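Hemopexin fold protein CP4 (Vigna unguiculata, PDB 3OYO) is a four-bladed hemopexin-fold seed protein that binds calcium; its function is not established, and plant hemopexins may be functionally diverse. Local coordinates at residues A[160-164]-A[165-169]. Residues are numbered along the deposited sequence; the frame is centred on the assembly and turned at random.
Sequences PVLNG and TEFES
Glu168 reaches back to the backbone N of Gly164. Its CB lies 3.6 Å from Leu162 O; with CG anti to the backbone N (chi1 -175°) the extended chain brings CG to 4.2 Å and CD to 3.5 Å from Gly164 N, where OE2 accepts at 2.8 Å, the donor standing above the carboxylate plane. The length of a glutamate suits this span of four residues, while OE1 ends beside the amide of Asn163. Leu162 to Thr165 is a type II beta turn whose third position, with positive phi, calls for glycine. Thr165 closes it twice: its N meets Leu162 O at 3.1 Å, and its OG1 donates to the same oxygen at 2.7 Å, both from one face of the carbonyl plane. That OG1, set between backbone N and carbonyl carbon (chi1 73°), also accepts from Phe167 N, a double role for which a threonine hydroxyl is well fitted. Leu162 CD2 lies 4.2 Å from Phe167 CD2, and both apolar chains press on Leu185 of strand 182-187. The type II turn, the type I turn from Thr165 to Glu168 and the ST turn at Thr165 lie in the loop leading from helix 155-158 to strand 173-176, between successive blades of the hemopexin beta-propeller.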
# COMPACT_ATOMS: atom_id res chain seq x y z
N PRO A 160 -7.63 -7.88 16.77
CA PRO A 160 -7.86 -7.30 18.12
C PRO A 160 -6.73 -6.43 18.70
O PRO A 160 -7.02 -5.48 19.43
CB PRO A 160 -8.11 -8.54 19.01
CG PRO A 160 -7.59 -9.66 18.24
CD PRO A 160 -7.79 -9.33 16.77
N VAL A 161 -5.48 -6.68 18.35
CA VAL A 161 -4.39 -5.78 18.82
C VAL A 161 -4.49 -4.36 18.27
O VAL A 161 -3.99 -3.41 18.87
CB VAL A 161 -2.98 -6.34 18.51
CG1 VAL A 161 -2.71 -7.51 19.38
CG2 VAL A 161 -2.79 -6.64 17.00
N LEU A 162 -5.15 -4.20 17.11
CA LEU A 162 -5.34 -2.84 16.54
C LEU A 162 -6.57 -2.16 17.10
O LEU A 162 -6.76 -0.97 16.94
CB LEU A 162 -5.42 -2.88 15.00
CG LEU A 162 -4.17 -3.37 14.30
CD1 LEU A 162 -4.36 -3.28 12.78
CD2 LEU A 162 -3.00 -2.54 14.76
N ASN A 163 -7.42 -2.94 17.77
CA ASN A 163 -8.57 -2.39 18.47
C ASN A 163 -8.11 -1.43 19.58
O ASN A 163 -7.29 -1.77 20.44
CB ASN A 163 -9.40 -3.52 19.04
CG ASN A 163 -10.79 -3.09 19.35
OD1 ASN A 163 -11.52 -2.60 18.50
ND2 ASN A 163 -11.20 -3.28 20.58
N GLY A 164 -8.66 -0.22 19.53
CA GLY A 164 -8.35 0.78 20.52
C GLY A 164 -7.22 1.67 20.09
O GLY A 164 -6.97 2.67 20.72
N THR A 165 -6.57 1.36 18.98
CA THR A 165 -5.46 2.18 18.49
C THR A 165 -5.97 3.13 17.40
O THR A 165 -7.12 3.04 16.97
CB THR A 165 -4.36 1.31 17.88
OG1 THR A 165 -4.82 0.81 16.61
CG2 THR A 165 -4.04 0.11 18.80
N GLU A 166 -5.11 4.01 16.91
CA GLU A 166 -5.50 4.95 15.86
C GLU A 166 -5.74 4.28 14.46
O GLU A 166 -6.33 4.87 13.59
CB GLU A 166 -4.53 6.14 15.83
CG GLU A 166 -3.75 6.31 14.57
CD GLU A 166 -2.44 5.57 14.56
OE1 GLU A 166 -2.41 4.45 15.10
OE2 GLU A 166 -1.44 6.09 13.99
N PHE A 167 -5.33 3.03 14.32
CA PHE A 167 -5.56 2.19 13.14
C PHE A 167 -6.94 1.56 13.08
O PHE A 167 -7.38 1.10 12.02
CB PHE A 167 -4.50 1.07 13.10
CG PHE A 167 -3.10 1.60 13.01
CD1 PHE A 167 -2.63 2.19 11.83
CD2 PHE A 167 -2.27 1.59 14.12
CE1 PHE A 167 -1.32 2.72 11.76
CE2 PHE A 167 -0.96 2.14 14.07
CZ PHE A 167 -0.49 2.70 12.87
N GLU A 168 -7.62 1.53 14.22
CA GLU A 168 -8.93 0.89 14.33
C GLU A 168 -9.94 1.43 13.34
O GLU A 168 -10.80 0.67 12.82
CB GLU A 168 -9.47 1.04 15.76
CG GLU A 168 -10.78 0.30 16.00
CD GLU A 168 -11.36 0.50 17.39
OE1 GLU A 168 -12.50 0.04 17.59
OE2 GLU A 168 -10.71 1.12 18.25
N SER A 169 -9.90 2.75 13.10
CA SER A 169 -10.89 3.32 12.18
C SER A 169 -10.31 3.65 10.78
O SER A 169 -10.91 4.39 10.01
CB SER A 169 -11.57 4.53 12.77
OG SER A 169 -10.63 5.57 12.86